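Local coordinates for fructose 1-phosphate kinase (Staphylococcus aureus, PDB 2JG5), which probably catalyses the ATP-dependent phosphorylation of fructose 1-phosphate to fructose 1,6-bisphosphate, as a member of the pfkB family of carbohydrate kinases, at residues K33-K38 and V42-K47; N79-D84 and L117-N122; D142-I147 and V160-E165; A223-K228 and L263-A268. One frame throughout, in Å; residues are numbered along the deposited sequence.

In the fold
The four contacts follow one another along the chain, each closing before the next opens. Contact 1 ties the lid strand 25-36 to helix 38-48, which starts right after it. Contacts 2 and 3 both reach the central parallel sheet, through strands 77-82 and 157-161; their centres lie about 17 Å apart, and they touch where Leu117 packs on Gln146 and Ile147. Contact 4 stands apart on the antiparallel sheet, its centre about 31 Å from that of contact 2. Contacts 1 and 3, centres about 20 Å apart, are joined by a salt bridge from Lys38 NZ to Asp161 OD2, which links the start of helix 38-48, next to the lid strand, to the end of a central-sheet strand.

Contact 1 (K33-K38 and V42-K47); sequences KFAGGK and VSRVLK
Arg44 reaches from helix 38-48 back to strand 25-36 and brings its guanidinium against Ala35. Arg44 NH2 lies 3.4 Å from Ala35 N, and that backbone nitrogen sits at the edge of the guanidinium, near its plane; as both are donors, the approach is packing and no bond. Ala35 CB touches the same atom, with CB to Arg44 NH2 at 3.7 Å, while Phe34 CB meets it obliquely. The arginine gets there with its CG beside the backbone N (chi1 -77°) and a bend at chi2.

The second junction is made by backbone. Val42 N donates to Lys38 O over 2.9 Å in a first-turn helical bond, straight at 162° about the hydrogen. Val42 CG2 also comes within 3.2 Å of Lys38 O, at the oxygen end of the carbonyl.

Further out, Gly37 occupies the N-cap with a positive phi (126°), a conformation readily open to glycine. Phe34 and Gly36 are held by backbone bonds to Asp12 and Ser10 of strand 10-16, and Thr70 of helix 61-73 packs on both Ala35 and Arg44.

The Gly36-Gly37-Lys38 junction between strand and helix belongs to the glycine-rich signature of pfkB kinases. Lys38 NZ forms salt bridges with Asp249 and Asp161, so the start of the helix is tied by charge to the body of the enzyme, whereas Arg44 meets the strand without a bond.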
loop_
_atom_site.group_PDB
_atom_site.type_symbol
_atom_site.label_atom_id
_atom_site.label_comp_id
_atom_site.label_asym_id
_atom_site.label_seq_id
_atom_site.Cartn_x
_atom_site.Cartn_y
_atom_site.Cartn_z
ATOM N N LYS A 33 8.630 3.647 -2.565
ATOM C CA LYS A 33 7.759 4.293 -1.602
ATOM C C LYS A 33 8.517 5.370 -0.888
ATOM O O LYS A 33 9.693 5.197 -0.575
ATOM C CB LYS A 33 7.316 3.283 -0.542
ATOM C CG LYS A 33 6.398 2.201 -1.025
ATOM C CD LYS A 33 5.933 1.363 0.158
ATOM C CE LYS A 33 5.353 0.075 -0.302
ATOM N NZ LYS A 33 6.422 -0.790 -0.870
ATOM N N PHE A 34 7.842 6.477 -0.608
ATOM C CA PHE A 34 8.385 7.449 0.339
ATOM C C PHE A 34 7.327 8.126 1.218
ATOM O O PHE A 34 6.133 8.007 0.973
ATOM C CB PHE A 34 9.288 8.472 -0.363
ATOM C CG PHE A 34 8.642 9.183 -1.524
ATOM C CD1 PHE A 34 7.918 10.361 -1.323
ATOM C CD2 PHE A 34 8.811 8.712 -2.825
ATOM C CE1 PHE A 34 7.340 11.056 -2.402
ATOM C CE2 PHE A 34 8.244 9.392 -3.910
ATOM C CZ PHE A 34 7.497 10.568 -3.701
ATOM N N ALA A 35 7.778 8.807 2.263
ATOM C CA ALA A 35 6.889 9.577 3.106
ATOM C C ALA A 35 6.556 10.889 2.401
ATOM O O ALA A 35 7.430 11.731 2.187
ATOM C CB ALA A 35 7.537 9.833 4.453
ATOM N N GLY A 36 5.290 11.051 2.028
ATOM C CA GLY A 36 4.818 12.296 1.427
ATOM C C GLY A 36 3.893 13.104 2.315
ATOM O O GLY A 36 3.467 12.652 3.374
ATOM N N GLY A 37 3.563 14.303 1.846
ATOM C CA GLY A 37 2.780 15.265 2.599
ATOM C C GLY A 37 3.560 16.554 2.644
ATOM O O GLY A 37 4.794 16.540 2.661
ATOM N N LYS A 38 2.846 17.674 2.668
ATOM C CA LYS A 38 3.489 18.991 2.536
ATOM C C LYS A 38 4.464 19.283 3.685
ATOM O O LYS A 38 5.652 19.507 3.445
ATOM C CB LYS A 38 2.446 20.105 2.348
ATOM C CG LYS A 38 1.826 20.114 0.944
ATOM C CD LYS A 38 0.754 21.192 0.753
ATOM C CE LYS A 38 1.351 22.598 0.666
ATOM N NZ LYS A 38 2.202 22.809 -0.549
ATOM N N VAL A 42 8.529 19.717 3.730
ATOM C CA VAL A 42 9.222 20.847 4.339
ATOM C C VAL A 42 10.322 20.320 5.281
ATOM O O VAL A 42 11.471 20.754 5.202
ATOM C CB VAL A 42 8.253 21.839 5.089
ATOM C CG1 VAL A 42 9.009 23.061 5.572
ATOM C CG2 VAL A 42 7.128 22.290 4.196
ATOM N N SER A 43 9.974 19.368 6.148
ATOM C CA SER A 43 10.965 18.766 7.050
ATOM C C SER A 43 12.125 18.145 6.259
ATOM O O SER A 43 13.288 18.249 6.674
ATOM C CB SER A 43 10.333 17.727 7.977
ATOM O OG SER A 43 9.563 18.361 8.980
ATOM N N ARG A 44 11.795 17.524 5.124
ATOM C CA ARG A 44 12.795 16.878 4.271
ATOM C C ARG A 44 13.770 17.903 3.685
ATOM O O ARG A 44 14.987 17.675 3.678
ATOM C CB ARG A 44 12.145 16.074 3.147
ATOM C CG ARG A 44 11.553 14.725 3.541
ATOM C CD ARG A 44 11.684 13.781 2.361
ATOM N NE ARG A 44 10.961 12.516 2.498
ATOM C CZ ARG A 44 11.543 11.316 2.605
ATOM N NH1 ARG A 44 12.871 11.213 2.602
ATOM N NH2 ARG A 44 10.802 10.212 2.710
ATOM N N VAL A 45 13.245 19.030 3.211
ATOM C CA VAL A 45 14.107 20.080 2.664
ATOM C C VAL A 45 14.879 20.811 3.771
ATOM O O VAL A 45 16.067 21.090 3.612
ATOM C CB VAL A 45 13.349 21.076 1.749
ATOM C CG1 VAL A 45 14.323 22.065 1.108
ATOM C CG2 VAL A 45 12.589 20.329 0.666
ATOM N N LEU A 46 14.219 21.089 4.894
ATOM C CA LEU A 46 14.920 21.702 6.021
ATOM C C LEU A 46 16.105 20.819 6.377
ATOM O O LEU A 46 17.204 21.324 6.596
ATOM C CB LEU A 46 14.009 21.916 7.237
ATOM C CG LEU A 46 12.961 23.039 7.240
ATOM C CD1 LEU A 46 12.030 22.904 8.443
ATOM C CD2 LEU A 46 13.584 24.452 7.197
ATOM N N LYS A 47 15.884 19.498 6.385
ATOM C CA LYS A 47 16.949 18.526 6.688
ATOM C C LYS A 47 18.132 18.570 5.725
ATOM O O LYS A 47 19.287 18.597 6.164
ATOM C CB LYS A 47 16.394 17.099 6.761
ATOM C CG LYS A 47 17.390 16.086 7.310
ATOM C CD LYS A 47 17.788 16.440 8.741
ATOM C CE LYS A 47 19.096 15.770 9.151
ATOM N NZ LYS A 47 19.319 15.970 10.610
#

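Contact 2 (N79-D84 and L117-N122); sequences NFIEVD and LQQIKN
Asn79 and Gln119 join strand 77-82 of the parallel sheet to helix 110-120, a helix packed on one side of the alpha/beta sandwich of the ribokinase fold. Their alpha carbons are the nearest across the two segments, at 9.0 Å, so the gap is bridged by side chain, chiefly that of Gln119.

Among polar interactions, one direct hydrogen bond crosses: Gln119 NE2 donates to Asn79 O at 3.0 Å. It is nearly straight, 164° at the hydrogen, and the acceptor falls in the amide plane of Gln119, although the donor is tilted from the plane of the Asn79 carbonyl. The glutamine can reach this far because its chain is extended beyond CG (chi2 -178°). A water also lies between Asn79 O and Gln119 OE1, 2.5 Å from each; with more acceptors around it than it has protons, its bonding is doubtful.

Apolar packing comes from Ile81. Its CD1 meets the flat amide of Gln119 at CD, arriving from the opposite direction. Ile81 also packs on Gln112, Gln115 and Leu116 of the helix, and Leu56 of strand 54-56 touches both Asn79 and Gln119. Backbone bonds from Asn79 to Ala55 and from Ile81 to Gly57 hold the strand in the sheet.

The amides of Asn79 and Gln119 also lie close without bonding. Their planes are 50° apart, and Asn79 ND2 approaches Gln119 NE2 to 3.4 Å, a meeting of two donors.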
loop_
_atom_site.group_PDB
_atom_site.type_symbol
_atom_site.label_atom_id
_atom_site.label_comp_id
_atom_site.label_asym_id
_atom_site.label_seq_id
_atom_site.Cartn_x
_atom_site.Cartn_y
_atom_site.Cartn_z
ATOM N N ASN A 79 6.522 13.517 16.096
ATOM C CA ASN A 79 5.737 13.338 17.297
ATOM C C ASN A 79 4.286 13.351 16.863
ATOM O O ASN A 79 3.488 14.186 17.297
ATOM C CB ASN A 79 6.074 14.427 18.317
ATOM C CG ASN A 79 5.720 14.041 19.749
ATOM O OD1 ASN A 79 5.318 12.912 20.038
ATOM N ND2 ASN A 79 5.872 14.996 20.657
ATOM N N PHE A 80 3.984 12.419 15.954
ATOM C CA PHE A 80 2.658 12.236 15.377
ATOM C C PHE A 80 1.638 11.753 16.396
ATOM O O PHE A 80 1.967 10.990 17.308
ATOM C CB PHE A 80 2.709 11.229 14.219
ATOM C CG PHE A 80 3.376 11.755 12.979
ATOM C CD1 PHE A 80 4.552 11.176 12.511
ATOM C CD2 PHE A 80 2.821 12.812 12.266
ATOM C CE1 PHE A 80 5.172 11.649 11.345
ATOM C CE2 PHE A 80 3.429 13.303 11.111
ATOM C CZ PHE A 80 4.608 12.718 10.647
ATOM N N ILE A 81 0.402 12.210 16.223
ATOM C CA ILE A 81 -0.723 11.771 17.035
ATOM C C ILE A 81 -1.246 10.478 16.436
ATOM O O ILE A 81 -1.681 10.460 15.265
ATOM C CB ILE A 81 -1.886 12.814 17.043
ATOM C CG1 ILE A 81 -1.398 14.204 17.475
ATOM C CG2 ILE A 81 -3.078 12.304 17.867
ATOM C CD1 ILE A 81 -0.851 14.283 18.912
ATOM N N GLU A 82 -1.214 9.405 17.234
ATOM C CA GLU A 82 -1.695 8.095 16.788
ATOM C C GLU A 82 -3.196 8.162 16.567
ATOM O O GLU A 82 -3.966 8.483 17.487
ATOM C CB GLU A 82 -1.339 6.988 17.797
ATOM C CG GLU A 82 -1.562 5.536 17.291
ATOM C CD GLU A 82 -1.592 4.506 18.414
ATOM O OE1 GLU A 82 -0.566 3.820 18.626
ATOM O OE2 GLU A 82 -2.633 4.380 19.100
ATOM N N VAL A 83 -3.604 7.893 15.335
ATOM C CA VAL A 83 -5.022 7.759 15.011
ATOM C C VAL A 83 -5.368 6.273 14.784
ATOM O O VAL A 83 -4.474 5.444 14.604
ATOM C CB VAL A 83 -5.446 8.682 13.824
ATOM C CG1 VAL A 83 -5.121 10.136 14.153
ATOM C CG2 VAL A 83 -4.743 8.294 12.545
ATOM N N ASP A 84 -6.663 5.956 14.813
ATOM C CA ASP A 84 -7.159 4.578 14.848
ATOM C C ASP A 84 -7.291 3.926 13.459
ATOM O O ASP A 84 -7.570 2.731 13.352
ATOM C CB ASP A 84 -8.512 4.528 15.572
ATOM C CG ASP A 84 -8.468 5.169 16.950
ATOM O OD1 ASP A 84 -7.465 4.956 17.668
ATOM O OD2 ASP A 84 -9.440 5.880 17.314
ATOM N N LEU A 117 -3.434 20.010 19.059
ATOM C CA LEU A 117 -3.503 21.346 19.644
ATOM C C LEU A 117 -2.756 21.451 20.973
ATOM O O LEU A 117 -2.180 22.501 21.280
ATOM C CB LEU A 117 -4.958 21.757 19.867
ATOM C CG LEU A 117 -5.909 21.879 18.680
ATOM C CD1 LEU A 117 -7.263 22.398 19.171
ATOM C CD2 LEU A 117 -5.319 22.777 17.573
ATOM N N GLN A 118 -2.788 20.380 21.765
ATOM C CA GLN A 118 -2.086 20.366 23.049
ATOM C C GLN A 118 -0.579 20.478 22.834
ATOM O O GLN A 118 0.121 21.061 23.663
ATOM C CB GLN A 118 -2.433 19.120 23.883
ATOM C CG GLN A 118 -1.724 19.031 25.258
ATOM C CD GLN A 118 -2.239 20.042 26.277
ATOM O OE1 GLN A 118 -3.372 20.512 26.184
ATOM N NE2 GLN A 118 -1.407 20.370 27.262
ATOM N N GLN A 119 -0.095 19.934 21.718
ATOM C CA GLN A 119 1.311 20.047 21.350
ATOM C C GLN A 119 1.665 21.464 20.937
ATOM O O GLN A 119 2.755 21.948 21.244
ATOM C CB GLN A 119 1.659 19.095 20.214
ATOM C CG GLN A 119 1.590 17.642 20.593
ATOM C CD GLN A 119 1.992 16.747 19.456
ATOM O OE1 GLN A 119 1.702 17.034 18.293
ATOM N NE2 GLN A 119 2.671 15.648 19.782
ATOM N N ILE A 120 0.754 22.123 20.222
ATOM C CA ILE A 120 0.978 23.500 19.792
ATOM C C ILE A 120 0.942 24.428 21.005
ATOM O O ILE A 120 1.638 25.443 21.031
ATOM C CB ILE A 120 -0.048 23.959 18.732
ATOM C CG1 ILE A 120 -0.210 22.906 17.618
ATOM C CG2 ILE A 120 0.308 25.358 18.181
ATOM C CD1 ILE A 120 1.049 22.582 16.795
ATOM N N LYS A 121 0.128 24.065 22.000
ATOM C CA LYS A 121 0.084 24.774 23.278
ATOM C C LYS A 121 1.417 24.783 24.035
ATOM O O LYS A 121 1.639 25.657 24.885
ATOM C CB LYS A 121 -1.034 24.223 24.173
ATOM C CG LYS A 121 -2.410 24.789 23.834
ATOM C CD LYS A 121 -3.558 24.009 24.471
ATOM C CE LYS A 121 -4.896 24.486 23.893
ATOM N NZ LYS A 121 -6.051 23.622 24.288
ATOM N N ASN A 122 2.298 23.832 23.734
ATOM C CA ASN A 122 3.570 23.729 24.451
ATOM C C ASN A 122 4.737 24.411 23.757
ATOM O O ASN A 122 5.882 24.282 24.200
ATOM C CB ASN A 122 3.897 22.272 24.775
ATOM C CG ASN A 122 2.943 21.677 25.804
ATOM O OD1 ASN A 122 2.720 22.256 26.869
ATOM N ND2 ASN A 122 2.380 20.513 25.490
HETATM O O HOH W 1 1.648 15.580 16.251
#

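Contact 3 (D142-I147 and V160-E165); sequences DAYAQI and VDAEKE
The ring of Tyr144 carries the whole contact. Over one face lies the methyl of Ala162, its CB 4.0 Å from the centroid of the Tyr144 ring and 30° off the normal, a CH-pi contact. The methyl is displaced toward the phenol end, since Ala162 CB is closest to Tyr144 CZ at 3.5 Å. Val160 approaches obliquely at the CD1-CE1 side, where its CG1 comes within 3.7 Å of Tyr144 CE1. That branch stands anti to the backbone N of Val160 (chi1 170°), while CG2 makes a looser contact with CD1.

The hydroxyl ends near Asp161 O, 3.7 Å from Tyr144 OH, but bonds elsewhere: its hydrogen-bond partner is the backbone O of Gly133, which fixes the polar end of a buried ring. The CB of Asp161 points away from the helix segment, and its OD2 forms a salt bridge with Lys38. The meeting of the two segments is therefore almost wholly apolar, resting on Tyr144, Val160 and Ala162.

This packing lies within the beta-alpha-beta unit of strand 128-132, helix 143-154 and strand 157-161. Val131 of the first strand also touches Tyr144, and Leu166 and Val170 of helix 164-170 pack on it as well. The ring is thus set between the helix that bears it, the parallel sheet and the helix that follows.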
loop_
_atom_site.group_PDB
_atom_site.type_symbol
_atom_site.label_atom_id
_atom_site.label_comp_id
_atom_site.label_asym_id
_atom_site.label_seq_id
_atom_site.Cartn_x
_atom_site.Cartn_y
_atom_site.Cartn_z
ATOM N N ASP A 142 -11.957 24.607 10.315
ATOM C CA ASP A 142 -11.199 25.779 10.756
ATOM C C ASP A 142 -9.930 25.383 11.521
ATOM O O ASP A 142 -9.453 26.144 12.362
ATOM C CB ASP A 142 -12.073 26.721 11.589
ATOM C CG ASP A 142 -12.338 26.204 13.022
ATOM O OD1 ASP A 142 -12.714 27.045 13.875
ATOM O OD2 ASP A 142 -12.185 24.986 13.302
ATOM N N ALA A 143 -9.389 24.201 11.212
ATOM C CA ALA A 143 -8.201 23.658 11.875
ATOM C C ALA A 143 -6.980 24.580 11.811
ATOM O O ALA A 143 -6.218 24.659 12.774
ATOM C CB ALA A 143 -7.860 22.306 11.312
ATOM N N TYR A 144 -6.797 25.274 10.687
ATOM C CA TYR A 144 -5.698 26.239 10.552
ATOM C C TYR A 144 -5.811 27.338 11.602
ATOM O O TYR A 144 -4.825 27.663 12.279
ATOM C CB TYR A 144 -5.630 26.830 9.132
ATOM C CG TYR A 144 -4.755 26.019 8.207
ATOM C CD1 TYR A 144 -3.406 26.340 8.038
ATOM C CD2 TYR A 144 -5.261 24.913 7.514
ATOM C CE1 TYR A 144 -2.584 25.590 7.200
ATOM C CE2 TYR A 144 -4.447 24.158 6.680
ATOM C CZ TYR A 144 -3.105 24.504 6.540
ATOM O OH TYR A 144 -2.281 23.772 5.721
ATOM N N ALA A 145 -7.017 27.877 11.747
ATOM C CA ALA A 145 -7.289 28.955 12.679
ATOM C C ALA A 145 -7.128 28.520 14.129
ATOM O O ALA A 145 -6.697 29.306 14.965
ATOM C CB ALA A 145 -8.703 29.499 12.457
ATOM N N GLN A 146 -7.511 27.283 14.419
ATOM C CA GLN A 146 -7.427 26.723 15.768
ATOM C C GLN A 146 -5.969 26.559 16.200
ATOM O O GLN A 146 -5.632 26.717 17.375
ATOM C CB GLN A 146 -8.165 25.383 15.853
ATOM C CG GLN A 146 -9.692 25.463 15.642
ATOM C CD GLN A 146 -10.424 24.237 16.202
ATOM O OE1 GLN A 146 -9.901 23.535 17.072
ATOM N NE2 GLN A 146 -11.629 23.978 15.701
ATOM N N ILE A 147 -5.107 26.261 15.233
ATOM C CA ILE A 147 -3.676 26.220 15.471
ATOM C C ILE A 147 -3.169 27.665 15.598
ATOM O O ILE A 147 -2.538 28.026 16.605
ATOM C CB ILE A 147 -2.951 25.396 14.363
ATOM C CG1 ILE A 147 -3.141 23.897 14.625
ATOM C CG2 ILE A 147 -1.461 25.754 14.276
ATOM C CD1 ILE A 147 -3.077 23.024 13.375
ATOM N N VAL A 160 2.201 29.442 7.145
ATOM C CA VAL A 160 1.115 28.730 6.498
ATOM C C VAL A 160 1.314 28.625 4.991
ATOM O O VAL A 160 1.604 29.617 4.310
ATOM C CB VAL A 160 -0.254 29.392 6.812
ATOM C CG1 VAL A 160 -1.369 28.803 5.940
ATOM C CG2 VAL A 160 -0.582 29.247 8.284
ATOM N N ASP A 161 1.155 27.403 4.490
ATOM C CA ASP A 161 1.080 27.138 3.063
ATOM C C ASP A 161 -0.178 26.299 2.804
ATOM O O ASP A 161 -0.179 25.078 2.967
ATOM C CB ASP A 161 2.355 26.443 2.588
ATOM C CG ASP A 161 2.359 26.165 1.103
ATOM O OD1 ASP A 161 1.588 26.802 0.352
ATOM O OD2 ASP A 161 3.153 25.295 0.679
ATOM N N ALA A 162 -1.256 26.975 2.421
ATOM C CA ALA A 162 -2.567 26.338 2.281
ATOM C C ALA A 162 -3.386 26.946 1.134
ATOM O O ALA A 162 -2.946 27.896 0.496
ATOM C CB ALA A 162 -3.341 26.430 3.615
ATOM N N GLU A 163 -4.569 26.389 0.875
ATOM C CA GLU A 163 -5.516 26.952 -0.087
ATOM C C GLU A 163 -5.918 28.348 0.377
ATOM O O GLU A 163 -5.830 28.657 1.578
ATOM C CB GLU A 163 -6.768 26.075 -0.193
ATOM C CG GLU A 163 -6.537 24.637 -0.678
ATOM C CD GLU A 163 -7.633 23.671 -0.193
ATOM O OE1 GLU A 163 -7.312 22.715 0.556
ATOM O OE2 GLU A 163 -8.821 23.872 -0.550
ATOM N N LYS A 164 -6.365 29.177 -0.569
ATOM C CA LYS A 164 -6.616 30.605 -0.320
ATOM C C LYS A 164 -7.423 30.922 0.946
ATOM O O LYS A 164 -6.974 31.736 1.763
ATOM C CB LYS A 164 -7.209 31.309 -1.555
ATOM C CG LYS A 164 -8.580 30.807 -2.013
ATOM C CD LYS A 164 -9.013 31.434 -3.347
ATOM C CE LYS A 164 -8.647 30.555 -4.553
ATOM N NZ LYS A 164 -9.488 29.320 -4.644
ATOM N N GLU A 165 -8.580 30.279 1.126
ATOM C CA GLU A 165 -9.457 30.611 2.258
ATOM C C GLU A 165 -8.814 30.281 3.610
ATOM O O GLU A 165 -8.996 31.020 4.590
ATOM C CB GLU A 165 -10.896 30.028 2.114
ATOM C CG GLU A 165 -11.070 28.494 2.268
ATOM C CD GLU A 165 -12.522 28.048 2.611
ATOM O OE1 GLU A 165 -13.467 28.883 2.584
ATOM O OE2 GLU A 165 -12.716 26.844 2.913
#

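Contact 4 (A223-K228 and L263-A268); sequences AIYIDK and LSIEKA. Unlike the reference sequence in segment 263-268: Ser264 (reference Thr).
Ile265, at the start of helix 265-280, meets Tyr225 of strand 223-226. In sequence order the helix begins at its N-cap, Ser264, which is Thr in the reference sequence: Ser264 OG accepts from Lys267 N at 2.9 Å, with an angle of 168° at the hydrogen. This capping bond fixes the first turn from which Ile265 projects.

Next comes Ile265, whose CG2 methyl lies over one face of the Tyr225 ring, 3.9 Å from the centroid and 23° off the normal, which makes a CH-pi contact. It is offset toward the rim, with Ile265 CG2 nearest to Tyr225 CE2 at 3.6 Å. The two side chains cross at about a right angle. The other branch runs past the phenol, bringing Ile265 CD1 to 3.8 Å from Tyr225 OH. Tyr225 presents its ring here with CG anti to the backbone N (chi1 169°), and its hydroxyl makes a weak bond to Asp227 OD1.

Farther along the helix, Glu266 turns its CB away from the strand, but its side chain reaches Ile232 of strand 230-235, which also touches Tyr225 and Ile265. The arrangement is helix-on-sheet packing, here joining helix 265-280 to the antiparallel sheet of the ribokinase-like fold.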
loop_
_atom_site.group_PDB
_atom_site.type_symbol
_atom_site.label_atom_id
_atom_site.label_comp_id
_atom_site.label_asym_id
_atom_site.label_seq_id
_atom_site.Cartn_x
_atom_site.Cartn_y
_atom_site.Cartn_z
ATOM N N ALA A 223 9.470 34.649 -7.824
ATOM C CA ALA A 223 8.587 34.917 -6.693
ATOM C C ALA A 223 8.770 36.336 -6.189
ATOM O O ALA A 223 9.776 36.981 -6.470
ATOM C CB ALA A 223 8.838 33.912 -5.555
ATOM N N ILE A 224 7.789 36.819 -5.442
ATOM C CA ILE A 224 7.900 38.119 -4.805
ATOM C C ILE A 224 7.644 38.007 -3.313
ATOM O O ILE A 224 6.642 37.434 -2.877
ATOM C CB ILE A 224 6.976 39.180 -5.454
ATOM C CG1 ILE A 224 7.398 39.413 -6.913
ATOM C CG2 ILE A 224 6.999 40.485 -4.640
ATOM C CD1 ILE A 224 6.502 40.296 -7.698
ATOM N N TYR A 225 8.576 38.547 -2.539
ATOM C CA TYR A 225 8.413 38.652 -1.105
ATOM C C TYR A 225 7.857 40.041 -0.818
ATOM O O TYR A 225 8.352 41.025 -1.370
ATOM C CB TYR A 225 9.758 38.447 -0.400
ATOM C CG TYR A 225 9.722 38.791 1.071
ATOM C CD1 TYR A 225 9.461 37.810 2.034
ATOM C CD2 TYR A 225 9.921 40.102 1.499
ATOM C CE1 TYR A 225 9.422 38.131 3.380
ATOM C CE2 TYR A 225 9.875 40.435 2.839
ATOM C CZ TYR A 225 9.631 39.447 3.771
ATOM O OH TYR A 225 9.593 39.793 5.097
ATOM N N ILE A 226 6.828 40.116 0.026
ATOM C CA ILE A 226 6.256 41.407 0.425
ATOM C C ILE A 226 6.208 41.575 1.952
ATOM O O ILE A 226 5.687 40.713 2.664
ATOM C CB ILE A 226 4.825 41.662 -0.160
ATOM C CG1 ILE A 226 4.770 41.432 -1.670
ATOM C CG2 ILE A 226 4.350 43.076 0.172
ATOM C CD1 ILE A 226 4.401 40.014 -2.077
ATOM N N ASP A 227 6.734 42.714 2.407
ATOM C CA ASP A 227 6.834 43.124 3.812
ATOM C C ASP A 227 6.010 44.382 4.001
ATOM O O ASP A 227 5.508 44.943 3.024
ATOM C CB ASP A 227 8.283 43.546 4.060
ATOM C CG ASP A 227 8.868 42.943 5.282
ATOM O OD1 ASP A 227 8.218 42.059 5.882
ATOM O OD2 ASP A 227 9.997 43.344 5.622
ATOM N N LYS A 228 5.923 44.870 5.240
ATOM C CA LYS A 228 5.389 46.218 5.501
ATOM C C LYS A 228 6.388 47.279 5.026
ATOM O O LYS A 228 6.003 48.389 4.650
ATOM C CB LYS A 228 5.078 46.416 6.996
ATOM C CG LYS A 228 4.228 47.654 7.338
ATOM C CD LYS A 228 4.258 47.960 8.855
ATOM C CE LYS A 228 3.889 49.423 9.183
ATOM N NZ LYS A 228 2.450 49.647 9.551
ATOM N N LEU A 263 20.145 34.159 8.252
ATOM C CA LEU A 263 20.230 34.902 6.987
ATOM C C LEU A 263 19.338 36.137 6.986
ATOM O O LEU A 263 18.361 36.222 7.738
ATOM C CB LEU A 263 19.879 34.017 5.786
ATOM C CG LEU A 263 20.633 32.709 5.532
ATOM C CD1 LEU A 263 20.168 32.146 4.202
ATOM C CD2 LEU A 263 22.153 32.888 5.544
ATOM N N SER A 264 19.686 37.094 6.130
ATOM C CA SER A 264 18.849 38.264 5.869
ATOM C C SER A 264 17.570 37.803 5.203
ATOM O O SER A 264 17.536 36.747 4.560
ATOM C CB SER A 264 19.570 39.237 4.939
ATOM O OG SER A 264 19.515 38.769 3.596
ATOM N N ILE A 265 16.515 38.596 5.347
ATOM C CA ILE A 265 15.279 38.350 4.615
ATOM C C ILE A 265 15.589 38.063 3.132
ATOM O O ILE A 265 15.119 37.057 2.583
ATOM C CB ILE A 265 14.254 39.505 4.821
ATOM C CG1 ILE A 265 13.382 39.193 6.032
ATOM C CG2 ILE A 265 13.348 39.685 3.613
ATOM C CD1 ILE A 265 12.893 40.433 6.767
ATOM N N GLU A 266 16.419 38.915 2.526
ATOM C CA GLU A 266 16.779 38.816 1.106
ATOM C C GLU A 266 17.442 37.490 0.743
ATOM O O GLU A 266 17.060 36.844 -0.235
ATOM C CB GLU A 266 17.716 39.964 0.691
ATOM C CG GLU A 266 17.067 41.336 0.605
ATOM C CD GLU A 266 17.062 42.094 1.936
ATOM O OE1 GLU A 266 17.510 41.541 2.967
ATOM O OE2 GLU A 266 16.606 43.261 1.946
ATOM N N LYS A 267 18.448 37.097 1.518
ATOM C CA LYS A 267 19.176 35.869 1.235
ATOM C C LYS A 267 18.359 34.634 1.576
ATOM O O LYS A 267 18.447 33.621 0.875
ATOM C CB LYS A 267 20.521 35.865 1.952
ATOM C CG LYS A 267 21.500 36.880 1.380
ATOM C CD LYS A 267 22.188 36.328 0.154
ATOM C CE LYS A 267 22.884 37.414 -0.632
ATOM N NZ LYS A 267 24.007 36.815 -1.387
ATOM N N ALA A 268 17.565 34.726 2.644
ATOM C CA ALA A 268 16.630 33.658 3.021
ATOM C C ALA A 268 15.645 33.421 1.888
ATOM O O ALA A 268 15.352 32.274 1.538
ATOM C CB ALA A 268 15.899 34.010 4.293
#